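Local coordinates for protein glutathione reductase (Bartonella henselae, PDB 3O0H) that catalyses, as an FAD-containing glutathione reductase, the reduction of glutathione disulfide to glutathione, with NADPH as the probable electron donor, at residues Gln83-Ser88 with Trp93-Pro98; Asn182-Leu187 with Asn208-Leu213; Asp231-Gln236 with Ile390-Phe395. All coordinates share one frame; numbering follows the deposited sequence.

Contact 1 of 3, residues Gln83-Ser88 with Trp93-Pro98; sequences QEFSKS and WKYADP
Phe85 and Tyr95 meet in two ways. The CB of Phe85 sits over one face of the Tyr95 ring, 3.5 Å from CZ and displaced toward the rim, a CH-pi contact. Beyond it the Phe85 ring turns its edge to that phenol, a T-shaped pair with centroids 5.7 Å apart and planes at 62°. Tyr95 CG lies between its own backbone N and carbonyl carbon (chi1 54°), which turns the ring toward Phe85. Pro98 finishes the apolar patch: its CG comes in at the edge of the Phe85 ring, near the ring plane, 3.8 Å from CD2. Ser88 and Trp93 make up much of the rest of the contact. At Ser88 the join is polar. Trp93 N donates to Ser88 O at 3.2 Å, reaching the oxygen from above the carbonyl plane, while Trp93 CB rests 3.3 Å from Ser88 OG. That hydroxyl is itself pinned, donating to Phe85 O at 2.7 Å in the carbonyl plane; the same oxygen also accepts Ser88 N at 3.0 Å. Two donors from Ser88 thus converge on Phe85 O, the oxygen that Tyr95 CE1 lies against. Further out, Glu84 and Lys87 on another side of the helix form salt bridges to Arg399 and Glu407. The second subunit covers much of the remainder: its Phe85 stacks on Phe85, and its Ala78 O accepts Trp93 NE1. Trp93 and Lys94 also pair with an antiparallel strand of that subunit, so this helix-to-strand turn belongs to the dimer interface of the disulfide reductase fold.

Contact 2 of 3, residues Asn182-Leu187 with Asn208-Leu213; sequences NEIFDL and NIFHGL
One turn of helix 201-212, closed by a hydrogen bond of 3.0 Å from Gly212 N to Asn208 O, carries Phe210 across to Ile184 and Leu187. That helix follows strand 193-197 through a GxGxxG turn of Rossmann type, consistent with the NADPH-binding domain of this family, and segment 182-187 belongs to the linking loop that leads into the same strand. No hydrogen bond joins the two segments; the contact is purely apolar and buried. Their backbones stay well apart, the nearest alpha carbons, Ile184 CA and Phe210 CA, being 10.5 Å from each other, and the side chains span the gap from opposite directions. Ile184 CG1 is anti to its own N (chi1 -161°), which aims the longer branch at the end of the Phe210 ring. CG1 arrives at the ring edge, near its plane, 3.7 Å from Phe210 CZ, while Ile184 CD1 sits off the plane, 3.7 Å from Phe210 CE2. Leu187 adds a looser touch, its CD1 approaching Phe210 CZ obliquely at 4.3 Å. The loop side has its own local bracing: Asp186 N bonds Glu183 O at 3.1 Å, Leu187 O accepts Trp102 NE1, and Phe185 O accepts Tyr75 OH. These two outside partners lie on helices 102-126 and 69-88, probably part of the FAD-binding domain. Phe185 meets Tyr75 edge-to-face and also touches Phe206, and it packs on Ile184. There the short branch of the isoleucine is used, with Ile184 CG2 placed 3.9 Å above the plane of the Phe185 ring, over its centre.

Contact 3 of 3, residues Asp231-Gln236 with Ile390-Phe395; sequences DYDLRQ and IYRTVF
Asp233 and Arg392 form a bidentate salt bridge between two domains of the disulfide reductase fold: the first turn of helix 232-245, in what is probably the NADPH-binding domain, and strand 387-395 in the antiparallel sheet of the dimerisation domain. The ionic pairing comes first. The guanidinium is used side-on, NE donating to Asp233 OD2 and NH2 to Asp233 OD1, each at 3.1 Å and nearly straight, with N-H...O angles of 169° and 165°. Both oxygens lie close to the guanidinium plane, yet the carboxylate is not coplanar with it. The two planes stand 58° apart, so the nitrogens come at the oxygens from above the carboxylate. Arg392 reaches this far because its chain runs fully extended from CG to NE, after a first torsion that sets CG anti to the backbone N; the aspartate advances from the opposite direction. A second cation joins in, Lys412 NZ bridging to Asp233 OD2 and also to Asp231 OD1, which probably helps keep both aspartates ionised. Helix capping is the next kind of bond. Asp231 is the N-cap, its OD1 accepting Asp233 N at 3.0 Å, and the backbone turn closes with Arg235 N on Asp231 O at 3.2 Å. A negative Asp233 in this first turn would also suit the helix dipole. Van der Waals packing comes from Phe410 of strand 409-416, which touches the Asp233 and Arg392 side chains. On the strand side the backbone of the arginine is tied as well, Arg392 N donating to the hydroxyl oxygen OG of Ser473.

Contacts 1 and 2 lie on the same side of the chain's centre, their centres 22 Å apart and their nearest atoms about 6 Å. Helix 69-88 relates them: it begins at Cys69 of the Cys64-Cys69 disulfide, packs Tyr75 and Ser79 on Ile209 near contact 2, and carries segment 83-88 of contact 1. The dimer ties them again, since Leu213 packs on Trp93 of the second subunit. Contact 2 is near the cofactor, the Ile184 side chain being about 6 Å from FAD. Contact 3 stands apart from both, its centre 30 Å from that of contact 1 and 28 Å from that of contact 2, and joins the dimerisation domain to helix 232-245, which also touches Asn208 and His211.

Contact 1 of 3, residues Gln83-Ser88 with Trp93-Pro98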
loop_
_atom_site.group_PDB
_atom_site.type_symbol
_atom_site.label_atom_id
_atom_site.label_comp_id
_atom_site.label_asym_id
_atom_site.label_seq_id
_atom_site.Cartn_x
_atom_site.Cartn_y
_atom_site.Cartn_z
ATOM N N GLN B 83 8.731 -15.403 -8.353
ATOM C CA GLN B 83 9.357 -14.113 -8.712
ATOM C C GLN B 83 9.874 -13.358 -7.482
ATOM O O GLN B 83 10.886 -12.692 -7.566
ATOM C CB GLN B 83 8.417 -13.225 -9.549
ATOM N N GLU B 84 9.213 -13.498 -6.337
ATOM C CA GLU B 84 9.694 -12.920 -5.094
ATOM C C GLU B 84 11.018 -13.555 -4.636
ATOM O O GLU B 84 11.973 -12.850 -4.308
ATOM C CB GLU B 84 8.588 -13.049 -4.054
ATOM C CG GLU B 84 8.811 -12.396 -2.726
ATOM C CD GLU B 84 8.782 -10.881 -2.780
ATOM O OE1 GLU B 84 8.323 -10.309 -3.799
ATOM O OE2 GLU B 84 9.214 -10.259 -1.766
ATOM N N PHE B 85 11.110 -14.885 -4.634
ATOM C CA PHE B 85 12.379 -15.522 -4.290
ATOM C C PHE B 85 13.537 -15.063 -5.141
ATOM O O PHE B 85 14.649 -14.895 -4.628
ATOM C CB PHE B 85 12.327 -17.041 -4.412
ATOM C CG PHE B 85 11.260 -17.687 -3.567
ATOM C CD1 PHE B 85 10.689 -17.027 -2.481
ATOM C CD2 PHE B 85 10.851 -18.960 -3.855
ATOM C CE1 PHE B 85 9.707 -17.649 -1.704
ATOM C CE2 PHE B 85 9.865 -19.584 -3.104
ATOM C CZ PHE B 85 9.301 -18.926 -2.017
ATOM N N SER B 86 13.291 -14.839 -6.424
ATOM C CA SER B 86 14.382 -14.444 -7.301
ATOM C C SER B 86 14.873 -13.025 -6.944
ATOM O O SER B 86 16.044 -12.737 -7.078
ATOM C CB SER B 86 13.990 -14.599 -8.777
ATOM O OG SER B 86 13.211 -13.527 -9.221
ATOM N N LYS B 87 14.001 -12.177 -6.403
ATOM C CA LYS B 87 14.443 -10.887 -5.890
ATOM C C LYS B 87 15.310 -10.962 -4.624
ATOM O O LYS B 87 16.017 -10.004 -4.311
ATOM C CB LYS B 87 13.264 -9.953 -5.637
ATOM C CG LYS B 87 12.548 -9.569 -6.957
ATOM C CD LYS B 87 11.427 -8.610 -6.705
ATOM C CE LYS B 87 10.388 -8.687 -7.802
ATOM N NZ LYS B 87 9.058 -8.412 -7.238
ATOM N N SER B 88 15.251 -12.068 -3.901
ATOM C CA SER B 88 15.990 -12.177 -2.655
ATOM C C SER B 88 17.479 -12.347 -2.882
ATOM O O SER B 88 18.261 -12.044 -1.995
ATOM C CB SER B 88 15.467 -13.370 -1.836
ATOM O OG SER B 88 16.003 -14.569 -2.352
ATOM N N TRP B 93 20.514 -13.653 -0.358
ATOM C CA TRP B 93 19.872 -14.961 -0.160
ATOM C C TRP B 93 20.227 -15.967 -1.256
ATOM O O TRP B 93 20.479 -15.614 -2.424
ATOM C CB TRP B 93 18.345 -14.792 -0.048
ATOM C CG TRP B 93 17.922 -14.125 1.204
ATOM C CD1 TRP B 93 17.712 -12.784 1.387
ATOM C CD2 TRP B 93 17.666 -14.746 2.480
ATOM N NE1 TRP B 93 17.345 -12.528 2.690
ATOM C CE2 TRP B 93 17.284 -13.711 3.379
ATOM C CE3 TRP B 93 17.649 -16.068 2.928
ATOM C CZ2 TRP B 93 16.924 -13.962 4.706
ATOM C CZ3 TRP B 93 17.336 -16.316 4.229
ATOM C CH2 TRP B 93 16.972 -15.269 5.124
ATOM N N LYS B 94 20.290 -17.233 -0.882
ATOM C CA LYS B 94 20.274 -18.302 -1.866
ATOM C C LYS B 94 19.227 -19.316 -1.409
ATOM O O LYS B 94 18.878 -19.372 -0.241
ATOM C CB LYS B 94 21.661 -18.947 -1.983
ATOM C CG LYS B 94 22.146 -19.664 -0.729
ATOM C CD LYS B 94 23.632 -20.111 -0.785
ATOM C CE LYS B 94 24.021 -20.996 0.419
ATOM N NZ LYS B 94 25.501 -21.287 0.562
ATOM N N TYR B 95 18.781 -20.155 -2.316
ATOM C CA TYR B 95 17.693 -21.113 -2.020
ATOM C C TYR B 95 17.697 -22.173 -3.137
ATOM O O TYR B 95 18.280 -21.959 -4.200
ATOM C CB TYR B 95 16.331 -20.410 -1.932
ATOM C CG TYR B 95 16.013 -19.600 -3.155
ATOM C CD1 TYR B 95 16.517 -18.333 -3.312
ATOM C CD2 TYR B 95 15.235 -20.125 -4.171
ATOM C CE1 TYR B 95 16.257 -17.609 -4.448
ATOM C CE2 TYR B 95 14.986 -19.427 -5.312
ATOM C CZ TYR B 95 15.494 -18.158 -5.441
ATOM O OH TYR B 95 15.237 -17.450 -6.560
ATOM N N ALA B 96 17.047 -23.293 -2.861
ATOM C CA ALA B 96 16.883 -24.371 -3.815
ATOM C C ALA B 96 15.850 -24.006 -4.843
ATOM O O ALA B 96 14.918 -23.270 -4.567
ATOM C CB ALA B 96 16.484 -25.669 -3.101
ATOM N N ASP B 97 16.010 -24.560 -6.041
ATOM C CA ASP B 97 15.090 -24.314 -7.129
ATOM C C ASP B 97 13.679 -24.599 -6.611
ATOM O O ASP B 97 13.431 -25.683 -6.118
ATOM C CB ASP B 97 15.370 -25.218 -8.336
ATOM C CG ASP B 97 14.885 -24.596 -9.647
ATOM O OD1 ASP B 97 14.652 -23.363 -9.692
ATOM O OD2 ASP B 97 14.740 -25.340 -10.632
ATOM N N PRO B 98 12.786 -23.615 -6.698
ATOM C CA PRO B 98 11.466 -23.727 -6.060
ATOM C C PRO B 98 10.555 -24.733 -6.751
ATOM O O PRO B 98 10.523 -24.787 -7.992
ATOM C CB PRO B 98 10.873 -22.324 -6.209
ATOM C CG PRO B 98 11.976 -21.441 -6.548
ATOM C CD PRO B 98 13.080 -22.236 -7.124
#

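Contact 2 of 3, residues Asn182-Leu187 with Asn208-Leu213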
loop_
_atom_site.group_PDB
_atom_site.type_symbol
_atom_site.label_atom_id
_atom_site.label_comp_id
_atom_site.label_asym_id
_atom_site.label_seq_id
_atom_site.Cartn_x
_atom_site.Cartn_y
_atom_site.Cartn_z
ATOM N N ASN B 182 -15.674 -20.921 -13.297
ATOM C CA ASN B 182 -16.347 -21.876 -12.420
ATOM C C ASN B 182 -15.553 -23.181 -12.182
ATOM O O ASN B 182 -15.783 -23.869 -11.165
ATOM C CB ASN B 182 -17.742 -22.220 -12.945
ATOM C CG ASN B 182 -18.784 -21.125 -12.637
ATOM O OD1 ASN B 182 -18.482 -20.106 -11.988
ATOM N ND2 ASN B 182 -20.020 -21.350 -13.087
ATOM N N GLU B 183 -14.656 -23.530 -13.104
ATOM C CA GLU B 183 -13.943 -24.821 -13.060
ATOM C C GLU B 183 -12.439 -24.661 -12.831
ATOM O O GLU B 183 -11.802 -25.581 -12.346
ATOM C CB GLU B 183 -14.162 -25.605 -14.358
ATOM C CG GLU B 183 -15.589 -26.113 -14.542
ATOM C CD GLU B 183 -16.522 -25.024 -15.098
ATOM O OE1 GLU B 183 -16.092 -24.168 -15.899
ATOM O OE2 GLU B 183 -17.683 -25.016 -14.695
ATOM N N ILE B 184 -11.922 -23.468 -13.107
ATOM C CA ILE B 184 -10.499 -23.191 -13.217
ATOM C C ILE B 184 -9.713 -23.426 -11.917
ATOM O O ILE B 184 -8.523 -23.778 -11.963
ATOM C CB ILE B 184 -10.252 -21.737 -13.748
ATOM C CG1 ILE B 184 -8.858 -21.597 -14.293
ATOM C CG2 ILE B 184 -10.460 -20.680 -12.612
ATOM C CD1 ILE B 184 -8.555 -22.458 -15.518
ATOM N N PHE B 185 -10.372 -23.240 -10.783
ATOM C CA PHE B 185 -9.729 -23.368 -9.478
ATOM C C PHE B 185 -9.497 -24.812 -9.081
ATOM O O PHE B 185 -8.713 -25.075 -8.142
ATOM C CB PHE B 185 -10.585 -22.696 -8.395
ATOM C CG PHE B 185 -10.728 -21.211 -8.580
ATOM C CD1 PHE B 185 -9.635 -20.370 -8.435
ATOM C CD2 PHE B 185 -11.956 -20.645 -8.914
ATOM C CE1 PHE B 185 -9.762 -18.993 -8.620
ATOM C CE2 PHE B 185 -12.081 -19.250 -9.120
ATOM C CZ PHE B 185 -11.014 -18.445 -8.943
ATOM N N ASP B 186 -10.221 -25.728 -9.729
ATOM C CA ASP B 186 -10.327 -27.087 -9.237
ATOM C C ASP B 186 -9.724 -28.153 -10.139
ATOM O O ASP B 186 -9.995 -29.323 -9.952
ATOM C CB ASP B 186 -11.780 -27.394 -8.932
ATOM C CG ASP B 186 -12.325 -26.515 -7.815
ATOM O OD1 ASP B 186 -11.561 -26.221 -6.871
ATOM O OD2 ASP B 186 -13.520 -26.140 -7.885
ATOM N N LEU B 187 -8.878 -27.731 -11.071
ATOM C CA LEU B 187 -8.131 -28.658 -11.930
ATOM C C LEU B 187 -7.526 -29.748 -11.096
ATOM O O LEU B 187 -6.987 -29.467 -10.042
ATOM C CB LEU B 187 -7.023 -27.921 -12.690
ATOM C CG LEU B 187 -7.526 -26.838 -13.626
ATOM C CD1 LEU B 187 -6.368 -26.107 -14.253
ATOM C CD2 LEU B 187 -8.443 -27.455 -14.660
ATOM N N ASN B 208 -1.582 -14.442 -15.860
ATOM C CA ASN B 208 -0.435 -14.189 -15.046
ATOM C C ASN B 208 -0.283 -15.189 -13.908
ATOM O O ASN B 208 0.854 -15.525 -13.528
ATOM C CB ASN B 208 -0.416 -12.742 -14.531
ATOM C CG ASN B 208 -0.077 -11.761 -15.604
ATOM O OD1 ASN B 208 1.043 -11.808 -16.178
ATOM N ND2 ASN B 208 -1.026 -10.884 -15.927
ATOM N N ILE B 209 -1.398 -15.674 -13.387
ATOM C CA ILE B 209 -1.372 -16.724 -12.363
ATOM C C ILE B 209 -0.711 -17.989 -12.923
ATOM O O ILE B 209 0.247 -18.480 -12.353
ATOM C CB ILE B 209 -2.783 -17.021 -11.808
ATOM C CG1 ILE B 209 -3.209 -15.949 -10.805
ATOM C CG2 ILE B 209 -2.886 -18.393 -11.094
ATOM C CD1 ILE B 209 -4.733 -15.874 -10.633
ATOM N N PHE B 210 -1.199 -18.490 -14.050
ATOM C CA PHE B 210 -0.683 -19.751 -14.568
ATOM C C PHE B 210 0.760 -19.612 -15.008
ATOM O O PHE B 210 1.591 -20.439 -14.674
ATOM C CB PHE B 210 -1.607 -20.302 -15.653
ATOM C CG PHE B 210 -2.872 -20.902 -15.088
ATOM C CD1 PHE B 210 -2.809 -22.050 -14.294
ATOM C CD2 PHE B 210 -4.105 -20.336 -15.365
ATOM C CE1 PHE B 210 -3.946 -22.614 -13.767
ATOM C CE2 PHE B 210 -5.249 -20.867 -14.832
ATOM C CZ PHE B 210 -5.172 -22.019 -14.011
ATOM N N HIS B 211 1.087 -18.525 -15.697
ATOM C CA HIS B 211 2.489 -18.284 -16.071
ATOM C C HIS B 211 3.391 -18.290 -14.834
ATOM O O HIS B 211 4.456 -18.949 -14.814
ATOM C CB HIS B 211 2.620 -16.955 -16.832
ATOM C CG HIS B 211 4.031 -16.635 -17.190
ATOM N ND1 HIS B 211 4.638 -17.167 -18.308
ATOM C CD2 HIS B 211 4.989 -15.944 -16.519
ATOM C CE1 HIS B 211 5.909 -16.799 -18.323
ATOM N NE2 HIS B 211 6.150 -16.065 -17.247
ATOM N N GLY B 212 2.965 -17.611 -13.758
ATOM C CA GLY B 212 3.771 -17.605 -12.531
ATOM C C GLY B 212 3.990 -18.999 -11.913
ATOM O O GLY B 212 5.005 -19.247 -11.274
ATOM N N LEU B 213 3.038 -19.894 -12.107
ATOM C CA LEU B 213 3.133 -21.259 -11.621
ATOM C C LEU B 213 3.884 -22.207 -12.592
ATOM O O LEU B 213 4.020 -23.409 -12.314
ATOM C CB LEU B 213 1.763 -21.806 -11.292
ATOM C CG LEU B 213 0.956 -21.035 -10.223
ATOM C CD1 LEU B 213 -0.468 -21.514 -10.198
ATOM C CD2 LEU B 213 1.646 -21.135 -8.863
#

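Contact 3 of 3, residues Asp231-Gln236 with Ile390-Phe395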
loop_
_atom_site.group_PDB
_atom_site.type_symbol
_atom_site.label_atom_id
_atom_site.label_comp_id
_atom_site.label_asym_id
_atom_site.label_seq_id
_atom_site.Cartn_x
_atom_site.Cartn_y
_atom_site.Cartn_z
ATOM N N ASP B 231 -7.156 3.030 -18.769
ATOM C CA ASP B 231 -6.212 4.001 -19.302
ATOM C C ASP B 231 -5.146 3.300 -20.190
ATOM O O ASP B 231 -4.660 2.239 -19.860
ATOM C CB ASP B 231 -5.594 4.785 -18.133
ATOM C CG ASP B 231 -4.561 5.825 -18.576
ATOM O OD1 ASP B 231 -3.432 5.388 -18.872
ATOM O OD2 ASP B 231 -4.883 7.023 -18.595
ATOM N N TYR B 232 -4.820 3.910 -21.326
ATOM C CA TYR B 232 -3.923 3.273 -22.324
ATOM C C TYR B 232 -2.575 2.878 -21.717
ATOM O O TYR B 232 -2.061 1.804 -22.003
ATOM C CB TYR B 232 -3.714 4.158 -23.549
ATOM C CG TYR B 232 -2.519 3.704 -24.402
ATOM C CD1 TYR B 232 -2.636 2.699 -25.346
ATOM C CD2 TYR B 232 -1.259 4.292 -24.223
ATOM C CE1 TYR B 232 -1.537 2.281 -26.108
ATOM C CE2 TYR B 232 -0.150 3.908 -25.002
ATOM C CZ TYR B 232 -0.282 2.885 -25.929
ATOM O OH TYR B 232 0.857 2.517 -26.678
ATOM N N ASP B 233 -1.989 3.722 -20.861
ATOM C CA ASP B 233 -0.688 3.359 -20.254
ATOM C C ASP B 233 -0.816 2.048 -19.470
ATOM O O ASP B 233 0.075 1.198 -19.510
ATOM C CB ASP B 233 -0.171 4.445 -19.318
ATOM C CG ASP B 233 0.519 5.570 -20.031
ATOM O OD1 ASP B 233 1.291 5.319 -20.974
ATOM O OD2 ASP B 233 0.349 6.715 -19.600
ATOM N N LEU B 234 -1.904 1.861 -18.714
ATOM C CA LEU B 234 -2.078 0.588 -17.992
ATOM C C LEU B 234 -2.151 -0.617 -18.933
ATOM O O LEU B 234 -1.617 -1.702 -18.653
ATOM C CB LEU B 234 -3.335 0.615 -17.126
ATOM C CG LEU B 234 -3.407 1.777 -16.133
ATOM C CD1 LEU B 234 -4.889 1.938 -15.613
ATOM C CD2 LEU B 234 -2.349 1.639 -14.998
ATOM N N ARG B 235 -2.841 -0.434 -20.042
ATOM C CA ARG B 235 -3.011 -1.526 -20.980
ATOM C C ARG B 235 -1.657 -1.858 -21.587
ATOM O O ARG B 235 -1.253 -3.047 -21.685
ATOM C CB ARG B 235 -3.980 -1.107 -22.076
ATOM C CG ARG B 235 -5.391 -0.752 -21.578
ATOM C CD ARG B 235 -6.240 -0.231 -22.716
ATOM N NE ARG B 235 -6.625 -1.228 -23.715
ATOM C CZ ARG B 235 -7.239 -0.918 -24.869
ATOM N NH1 ARG B 235 -7.574 0.327 -25.161
ATOM N NH2 ARG B 235 -7.565 -1.864 -25.728
ATOM N N GLN B 236 -0.950 -0.810 -22.004
ATOM C CA GLN B 236 0.272 -1.022 -22.764
ATOM C C GLN B 236 1.352 -1.567 -21.861
ATOM O O GLN B 236 2.018 -2.531 -22.230
ATOM C CB GLN B 236 0.728 0.250 -23.460
ATOM C CG GLN B 236 1.964 0.033 -24.371
ATOM C CD GLN B 236 1.568 -0.712 -25.621
ATOM O OE1 GLN B 236 0.797 -0.187 -26.423
ATOM N NE2 GLN B 236 2.041 -1.977 -25.769
ATOM N N ILE B 390 -1.124 16.420 -17.015
ATOM C CA ILE B 390 -0.754 15.022 -16.767
ATOM C C ILE B 390 0.547 14.969 -15.959
ATOM O O ILE B 390 1.576 15.542 -16.363
ATOM C CB ILE B 390 -0.538 14.279 -18.075
ATOM C CG1 ILE B 390 -1.804 14.289 -18.939
ATOM C CG2 ILE B 390 -0.058 12.842 -17.783
ATOM C CD1 ILE B 390 -2.964 13.544 -18.315
ATOM N N TYR B 391 0.510 14.259 -14.843
ATOM C CA TYR B 391 1.668 14.067 -14.011
ATOM C C TYR B 391 1.929 12.570 -14.023
ATOM O O TYR B 391 1.133 11.800 -13.482
ATOM C CB TYR B 391 1.443 14.568 -12.582
ATOM C CG TYR B 391 1.133 16.068 -12.537
ATOM C CD1 TYR B 391 2.101 16.994 -12.164
ATOM C CD2 TYR B 391 -0.156 16.537 -12.827
ATOM C CE1 TYR B 391 1.812 18.377 -12.113
ATOM C CE2 TYR B 391 -0.465 17.927 -12.781
ATOM C CZ TYR B 391 0.520 18.830 -12.424
ATOM O OH TYR B 391 0.230 20.162 -12.373
ATOM N N ARG B 392 3.007 12.197 -14.704
ATOM C CA ARG B 392 3.321 10.808 -15.045
ATOM C C ARG B 392 4.724 10.448 -14.608
ATOM O O ARG B 392 5.689 11.186 -14.880
ATOM C CB ARG B 392 3.214 10.654 -16.553
ATOM C CG ARG B 392 3.318 9.228 -17.092
ATOM C CD ARG B 392 3.174 9.225 -18.616
ATOM N NE ARG B 392 3.153 7.874 -19.186
ATOM C CZ ARG B 392 4.234 7.116 -19.387
ATOM N NH1 ARG B 392 5.444 7.555 -19.061
ATOM N NH2 ARG B 392 4.113 5.905 -19.925
ATOM N N THR B 393 4.859 9.293 -13.957
ATOM C CA THR B 393 6.183 8.804 -13.595
ATOM C C THR B 393 6.258 7.303 -13.698
ATOM O O THR B 393 5.343 6.621 -13.280
ATOM C CB THR B 393 6.640 9.267 -12.165
ATOM O OG1 THR B 393 8.005 8.865 -11.970
ATOM C CG2 THR B 393 5.761 8.687 -11.053
ATOM N N VAL B 394 7.365 6.806 -14.255
ATOM C CA VAL B 394 7.663 5.381 -14.280
ATOM C C VAL B 394 9.034 5.305 -13.608
ATOM O O VAL B 394 9.957 5.983 -14.030
ATOM C CB VAL B 394 7.779 4.802 -15.708
ATOM C CG1 VAL B 394 8.257 3.311 -15.642
ATOM C CG2 VAL B 394 6.479 4.924 -16.484
ATOM N N PHE B 395 9.159 4.557 -12.529
ATOM C CA PHE B 395 10.425 4.518 -11.830
ATOM C C PHE B 395 10.707 3.107 -11.316
ATOM O O PHE B 395 9.826 2.277 -11.240
ATOM C CB PHE B 395 10.449 5.575 -10.710
ATOM C CG PHE B 395 9.465 5.301 -9.597
ATOM C CD1 PHE B 395 9.853 4.550 -8.469
ATOM C CD2 PHE B 395 8.164 5.724 -9.700
ATOM C CE1 PHE B 395 8.947 4.257 -7.467
ATOM C CE2 PHE B 395 7.227 5.451 -8.675
ATOM C CZ PHE B 395 7.628 4.717 -7.564
#